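Peptidoglycan D,D-transpeptidase FtsI (PDB 6SYN) catalyses peptidoglycan D,D-transpeptidation and, as a class B penicillin-binding protein, probably cross-links cell-wall peptides during division. Local coordinates at residues G205-V210 with G496-G501; V376-G381 with R470-V475. One frame throughout, in Å; residues are numbered along the deposited sequence.

Contact 1. Residues G205-V210 with G496-G501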
ATOM      1  N   GLY A 205       0.635  -5.772   5.818  1.00 12.10           N
ATOM      2  CA  GLY A 205       1.714  -5.023   5.157  1.00 11.81           C
ATOM      3  C   GLY A 205       1.134  -4.247   3.999  1.00 11.45           C
ATOM      4  O   GLY A 205      -0.005  -4.555   3.602  1.00 11.57           O
ATOM      5  N   THR A 206       1.859  -3.252   3.502  1.00 10.93           N
ATOM      6  CA  THR A 206       1.537  -2.581   2.223  1.00 10.64           C
ATOM      7  C   THR A 206       2.851  -2.114   1.594  1.00 10.32           C
ATOM      8  O   THR A 206       3.771  -1.709   2.340  1.00 10.00           O
ATOM      9  CB  THR A 206       0.437  -1.518   2.389  1.00 10.67           C
ATOM     10  OG1 THR A 206       0.734  -0.393   1.560  1.00 10.87           O
ATOM     11  CG2 THR A 206       0.241  -1.048   3.812  1.00 10.71           C
ATOM     12  N   ALA A 207       2.935  -2.267   0.272  1.00 10.06           N
ATOM     13  CA  ALA A 207       4.038  -1.790  -0.586  1.00  9.89           C
ATOM     14  C   ALA A 207       3.442  -0.857  -1.638  1.00  9.77           C
ATOM     15  O   ALA A 207       2.472  -1.272  -2.306  1.00  9.74           O
ATOM     16  CB  ALA A 207       4.747  -2.958  -1.221  1.00  9.89           C
ATOM     17  N   VAL A 208       3.975   0.363  -1.744  1.00  9.52           N
ATOM     18  CA  VAL A 208       3.605   1.335  -2.813  1.00  9.28           C
ATOM     19  C   VAL A 208       4.860   1.637  -3.635  1.00  9.13           C
ATOM     20  O   VAL A 208       5.905   1.950  -3.031  1.00  8.95           O
ATOM     21  CB  VAL A 208       2.962   2.610  -2.236  1.00  9.21           C
ATOM     22  CG1 VAL A 208       2.569   3.587  -3.336  1.00  9.19           C
ATOM     23  CG2 VAL A 208       1.759   2.284  -1.369  1.00  9.20           C
ATOM     24  N   LEU A 209       4.734   1.525  -4.961  1.00  8.98           N
ATOM     25  CA  LEU A 209       5.786   1.828  -5.965  1.00  8.96           C
ATOM     26  C   LEU A 209       5.287   2.956  -6.873  1.00  9.00           C
ATOM     27  O   LEU A 209       4.245   2.769  -7.533  1.00  8.95           O
ATOM     28  CB  LEU A 209       6.066   0.567  -6.784  1.00  8.88           C
ATOM     29  CG  LEU A 209       7.197   0.687  -7.801  1.00  8.81           C
ATOM     30  CD1 LEU A 209       8.549   0.640  -7.110  1.00  8.78           C
ATOM     31  CD2 LEU A 209       7.087  -0.409  -8.851  1.00  8.82           C
ATOM     32  N   VAL A 210       6.025   4.066  -6.928  1.00  9.08           N
ATOM     33  CA  VAL A 210       5.634   5.294  -7.680  1.00  9.09           C
ATOM     34  C   VAL A 210       6.749   5.647  -8.669  1.00  9.18           C
ATOM     35  O   VAL A 210       7.930   5.590  -8.286  1.00  9.05           O
ATOM     36  CB  VAL A 210       5.342   6.464  -6.725  1.00  9.05           C
ATOM     37  CG1 VAL A 210       4.943   7.725  -7.481  1.00  9.02           C
ATOM     38  CG2 VAL A 210       4.283   6.086  -5.699  1.00  9.04           C
ATOM     39  N   GLY A 496      14.504  -4.657  -1.044  1.00  8.93           N
ATOM     40  CA  GLY A 496      15.599  -5.097  -1.928  1.00  9.09           C
ATOM     41  C   GLY A 496      15.090  -6.015  -3.024  1.00  9.20           C
ATOM     42  O   GLY A 496      15.353  -5.725  -4.210  1.00  9.46           O
ATOM     43  N   ALA A 497      14.368  -7.069  -2.636  1.00  9.16           N
ATOM     44  CA  ALA A 497      13.734  -8.058  -3.535  1.00  9.19           C
ATOM     45  C   ALA A 497      12.833  -7.351  -4.557  1.00  9.24           C
ATOM     46  O   ALA A 497      12.915  -7.701  -5.750  1.00  9.29           O
ATOM     47  CB  ALA A 497      12.955  -9.063  -2.721  1.00  9.17           C
ATOM     48  N   ILE A 498      11.996  -6.404  -4.118  1.00  9.29           N
ATOM     49  CA  ILE A 498      11.001  -5.723  -5.006  1.00  9.30           C
ATOM     50  C   ILE A 498      11.739  -4.769  -5.954  1.00  9.34           C
ATOM     51  O   ILE A 498      11.502  -4.855  -7.164  1.00  9.42           O
ATOM     52  CB  ILE A 498       9.898  -5.010  -4.197  1.00  9.31           C
ATOM     53  CG1 ILE A 498       8.881  -6.015  -3.645  1.00  9.29           C
ATOM     54  CG2 ILE A 498       9.219  -3.935  -5.039  1.00  9.35           C
ATOM     55  CD1 ILE A 498       7.815  -5.417  -2.754  1.00  9.25           C
ATOM     56  N   MET A 499      12.610  -3.906  -5.429  1.00  9.47           N
ATOM     57  CA  MET A 499      13.316  -2.873  -6.237  1.00  9.66           C
ATOM     58  C   MET A 499      14.255  -3.541  -7.252  1.00  9.83           C
ATOM     59  O   MET A 499      14.376  -3.004  -8.367  1.00  9.64           O
ATOM     60  CB  MET A 499      14.099  -1.901  -5.349  1.00  9.60           C
ATOM     61  CG  MET A 499      14.581  -0.668  -6.092  1.00  9.60           C
ATOM     62  SD  MET A 499      13.282   0.094  -7.115  1.00  9.59           S
ATOM     63  CE  MET A 499      12.722   1.404  -6.027  1.00  9.66           C
ATOM     64  N   GLY A 500      14.871  -4.672  -6.883  1.00 10.19           N
ATOM     65  CA  GLY A 500      15.737  -5.479  -7.764  1.00 10.45           C
ATOM     66  C   GLY A 500      15.010  -5.912  -9.024  1.00 10.74           C
ATOM     67  O   GLY A 500      15.463  -5.547 -10.121  1.00 10.60           O
ATOM     68  N   GLY A 501      13.918  -6.666  -8.870  1.00 11.33           N
ATOM     69  CA  GLY A 501      13.062  -7.129  -9.979  1.00 11.95           C
ATOM     70  C   GLY A 501      12.546  -5.964 -10.808  1.00 12.49           C
ATOM     71  O   GLY A 501      12.633  -6.034 -12.048  1.00 12.51           O
TER

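Contact 2. Residues V376-G381 with R470-V475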
ATOM      1  N   VAL A 376       6.245  11.338  -0.820  1.00  6.19           N
ATOM      2  CA  VAL A 376       7.426  11.998  -0.185  1.00  6.17           C
ATOM      3  C   VAL A 376       8.692  11.490  -0.894  1.00  6.20           C
ATOM      4  O   VAL A 376       9.489  12.317  -1.368  1.00  6.16           O
ATOM      5  CB  VAL A 376       7.480  11.769   1.340  1.00  6.12           C
ATOM      6  CG1 VAL A 376       8.821  12.179   1.930  1.00  6.12           C
ATOM      7  CG2 VAL A 376       6.351  12.489   2.062  1.00  6.12           C
ATOM      8  N   TYR A 377       8.845  10.173  -1.012  1.00  6.26           N
ATOM      9  CA  TYR A 377      10.067   9.523  -1.551  1.00  6.30           C
ATOM     10  C   TYR A 377      10.133   9.714  -3.076  1.00  6.42           C
ATOM     11  O   TYR A 377      11.267   9.810  -3.595  1.00  6.35           O
ATOM     12  CB  TYR A 377      10.159   8.092  -1.010  1.00  6.22           C
ATOM     13  CG  TYR A 377      10.750   8.076   0.375  1.00  6.19           C
ATOM     14  CD1 TYR A 377       9.987   8.407   1.484  1.00  6.16           C
ATOM     15  CD2 TYR A 377      12.103   7.855   0.566  1.00  6.18           C
ATOM     16  CE1 TYR A 377      10.534   8.447   2.755  1.00  6.12           C
ATOM     17  CE2 TYR A 377      12.671   7.900   1.828  1.00  6.17           C
ATOM     18  CZ  TYR A 377      11.883   8.193   2.927  1.00  6.16           C
ATOM     19  OH  TYR A 377      12.446   8.242   4.169  1.00  6.17           O
ATOM     20  N   ALA A 378       8.982   9.821  -3.756  1.00  6.59           N
ATOM     21  CA  ALA A 378       8.870  10.169  -5.195  1.00  6.76           C
ATOM     22  C   ALA A 378       9.342  11.613  -5.426  1.00  7.02           C
ATOM     23  O   ALA A 378       9.902  11.892  -6.515  1.00  7.03           O
ATOM     24  CB  ALA A 378       7.451   9.981  -5.669  1.00  6.75           C
ATOM     25  N   THR A 379       9.128  12.489  -4.438  1.00  7.31           N
ATOM     26  CA  THR A 379       9.540  13.918  -4.440  1.00  7.56           C
ATOM     27  C   THR A 379      11.040  14.022  -4.117  1.00  7.93           C
ATOM     28  O   THR A 379      11.725  14.842  -4.778  1.00  8.03           O
ATOM     29  CB  THR A 379       8.643  14.723  -3.492  1.00  7.50           C
ATOM     30  OG1 THR A 379       7.299  14.403  -3.853  1.00  7.50           O
ATOM     31  CG2 THR A 379       8.862  16.217  -3.576  1.00  7.47           C
ATOM     32  N   ILE A 380      11.535  13.237  -3.150  1.00  8.24           N
ATOM     33  CA  ILE A 380      12.997  13.088  -2.869  1.00  8.47           C
ATOM     34  C   ILE A 380      13.671  12.617  -4.165  1.00  8.69           C
ATOM     35  O   ILE A 380      14.707  13.212  -4.554  1.00  8.70           O
ATOM     36  CB  ILE A 380      13.264  12.117  -1.694  1.00  8.50           C
ATOM     37  CG1 ILE A 380      12.836  12.724  -0.355  1.00  8.48           C
ATOM     38  CG2 ILE A 380      14.725  11.674  -1.670  1.00  8.51           C
ATOM     39  CD1 ILE A 380      13.038  11.819   0.840  1.00  8.52           C
ATOM     40  N   GLY A 381      13.079  11.595  -4.794  1.00  8.93           N
ATOM     41  CA  GLY A 381      13.584  10.912  -6.000  1.00  9.10           C
ATOM     42  C   GLY A 381      13.683  11.837  -7.198  1.00  9.30           C
ATOM     43  O   GLY A 381      14.641  11.676  -7.969  1.00  9.28           O
ATOM     44  N   ARG A 470      14.381   6.515 -10.668  1.00 11.95           N
ATOM     45  CA  ARG A 470      13.228   6.265 -11.564  1.00 12.04           C
ATOM     46  C   ARG A 470      12.022   5.843 -10.722  1.00 11.74           C
ATOM     47  O   ARG A 470      10.891   6.230 -11.078  1.00 11.92           O
ATOM     48  CB  ARG A 470      13.618   5.210 -12.604  1.00 12.50           C
ATOM     49  CG  ARG A 470      14.497   5.758 -13.721  1.00 12.84           C
ATOM     50  CD  ARG A 470      13.715   6.629 -14.689  1.00 13.25           C
ATOM     51  NE  ARG A 470      12.627   5.869 -15.296  1.00 13.68           N
ATOM     52  CZ  ARG A 470      12.741   5.099 -16.377  1.00 13.99           C
ATOM     53  NH1 ARG A 470      13.903   4.987 -17.001  1.00 14.12           N
ATOM     54  NH2 ARG A 470      11.691   4.436 -16.832  1.00 14.17           N
ATOM     55  N   PHE A 471      12.255   5.107  -9.632  1.00 11.18           N
ATOM     56  CA  PHE A 471      11.191   4.455  -8.830  1.00 10.78           C
ATOM     57  C   PHE A 471      11.363   4.793  -7.352  1.00 10.25           C
ATOM     58  O   PHE A 471      12.435   4.529  -6.781  1.00 10.21           O
ATOM     59  CB  PHE A 471      11.225   2.948  -9.062  1.00 10.90           C
ATOM     60  CG  PHE A 471      11.316   2.591 -10.522  1.00 11.07           C
ATOM     61  CD1 PHE A 471      10.269   2.884 -11.383  1.00 11.21           C
ATOM     62  CD2 PHE A 471      12.455   2.002 -11.041  1.00 11.06           C
ATOM     63  CE1 PHE A 471      10.351   2.569 -12.729  1.00 11.23           C
ATOM     64  CE2 PHE A 471      12.532   1.685 -12.387  1.00 11.15           C
ATOM     65  CZ  PHE A 471      11.484   1.971 -13.228  1.00 11.19           C
ATOM     66  N   ALA A 472      10.322   5.379  -6.770  1.00  9.73           N
ATOM     67  CA  ALA A 472      10.126   5.471  -5.311  1.00  9.40           C
ATOM     68  C   ALA A 472       9.378   4.210  -4.872  1.00  9.07           C
ATOM     69  O   ALA A 472       8.421   3.818  -5.570  1.00  8.86           O
ATOM     70  CB  ALA A 472       9.386   6.735  -4.957  1.00  9.34           C
ATOM     71  N   LEU A 473       9.843   3.576  -3.794  1.00  8.83           N
ATOM     72  CA  LEU A 473       9.181   2.402  -3.166  1.00  8.66           C
ATOM     73  C   LEU A 473       9.081   2.630  -1.658  1.00  8.46           C
ATOM     74  O   LEU A 473      10.085   3.056  -1.061  1.00  8.34           O
ATOM     75  CB  LEU A 473       9.979   1.135  -3.485  1.00  8.63           C
ATOM     76  CG  LEU A 473       9.474  -0.155  -2.841  1.00  8.66           C
ATOM     77  CD1 LEU A 473       8.017  -0.420  -3.198  1.00  8.65           C
ATOM     78  CD2 LEU A 473      10.343  -1.334  -3.258  1.00  8.66           C
ATOM     79  N   VAL A 474       7.898   2.376  -1.096  1.00  8.36           N
ATOM     80  CA  VAL A 474       7.648   2.254   0.371  1.00  8.30           C
ATOM     81  C   VAL A 474       7.193   0.817   0.656  1.00  8.30           C
ATOM     82  O   VAL A 474       6.420   0.252  -0.147  1.00  8.15           O
ATOM     83  CB  VAL A 474       6.613   3.283   0.870  1.00  8.32           C
ATOM     84  CG1 VAL A 474       6.170   3.008   2.303  1.00  8.32           C
ATOM     85  CG2 VAL A 474       7.115   4.712   0.733  1.00  8.25           C
ATOM     86  N   VAL A 475       7.695   0.256   1.757  1.00  8.38           N
ATOM     87  CA  VAL A 475       7.282  -1.048   2.350  1.00  8.40           C
ATOM     88  C   VAL A 475       7.133  -0.827   3.862  1.00  8.41           C
ATOM     89  O   VAL A 475       8.114  -0.374   4.493  1.00  8.25           O
ATOM     90  CB  VAL A 475       8.306  -2.149   2.006  1.00  8.46           C
ATOM     91  CG1 VAL A 475       7.930  -3.504   2.587  1.00  8.48           C
ATOM     92  CG2 VAL A 475       8.515  -2.261   0.506  1.00  8.49           C
TER

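Contact 1. Residues G205-V210 with G496-G501
The extended tip of Ile-498, with CD1 anti to CA (chi2 176°), carries its terminal methyl from the helix to the side chain of Ala-207, while Met-499 takes a bent course: its CG lies anti to the backbone N (chi1 -167°), and a turn at chi2 (47°) brings the thioether methyl to Leu-209. Two separate methyl-to-methyl meetings result. Ile-498 CD1 approaches Ala-207 CB at 4.2 Å, and Met-499 CE lies 4.4 Å from Leu-209 CD1. The backbones stay well apart, with 8.9 Å between Leu-209 CA and Met-499 CA, and side chains span the difference. Alternation along the strand presents Ala-207 and Leu-209 to the helix, whereas Thr-206 and Val-208 lean on strand 471-478 or helix 370-381. Val-189 of helix 183-199 touches both Ala-207 and Ile-498, and Leu-473 of the adjoining strand touches Ile-498 and Met-499, so the helix rests on a wider apolar layer of the transpeptidase domain. Because every touching group is a buried methyl, one of them a thioether methyl, the contact imposes no directional bond; its chemistry implies cohesion by dispersion and by exclusion of water.

Contact 2. Residues V376-G381 with R470-V475
Ala-472 rests its single methyl on the backbone of helix 370-381 at Tyr-377 and Ala-378, and shows how a small residue lets a helix settle directly onto a sheet. Its CB sits 3.3 Å from Ala-378 N and 3.6 Å from Tyr-377 C, so that it meets the main chain as well as side chains. The methyl of Ala-378 comes alongside, with CB 3.8 Å from Ala-472 CB. The two backbones come close, with 4.9 Å between Ala-378 CA and Ala-472 CA.

Away from this point the fit is looser. Tyr-377 starts toward the strand, but with CG swung to about -82° from the backbone N (chi1) the ring leads away from it, and Val-474 CG2 comes no nearer than 4.7 Å to Tyr-377 CD1. One face of the ring carries Ile-380 CD1, 4.0 Å above the ring plane and displaced toward the rim. The phenol OH is tied by a hydrogen bond to Thr-253 O, which holds the phenol end beside the chain just ahead of helix 255-264, one residue past Ser-252. At the other end of the strand segment, Arg-470 is partly exposed and points away from the helix, and its CB lies over the centre of one face of the Phe-471 ring. Arg-470 and Phe-471 together oppose Ala-464 in a classic beta bulge.

From Phe-471 on, alternation turns Phe-471 and Leu-473 to the reverse side of the sheet, where both touch helix 492-505. One strand therefore serves two helical layers, as is typical of the penicillin-binding transpeptidase fold, in which a five-stranded antiparallel sheet lies between helices.

Overall arrangement
Contacts 1 and 2 share one antiparallel sheet, in which strands 204-211 and 471-478 are neighbours, and their centres lie about 10 Å apart. Probable hydrogen bonds join the two strands directly: Val-210 N is 2.8 Å from Ala-472 O, and Val-208 O is 2.8 Å from Val-474 N. Contact 1 brings helix 492-505 to one face of this sheet, and contact 2 brings helix 370-381 to the other, where it also touches Val-208 and Val-210. Contact 2 leads toward the active site: the side chain of Tyr-377 is about 10 Å from the bound ligand, whose pocket includes Ser-252 and Lys-255.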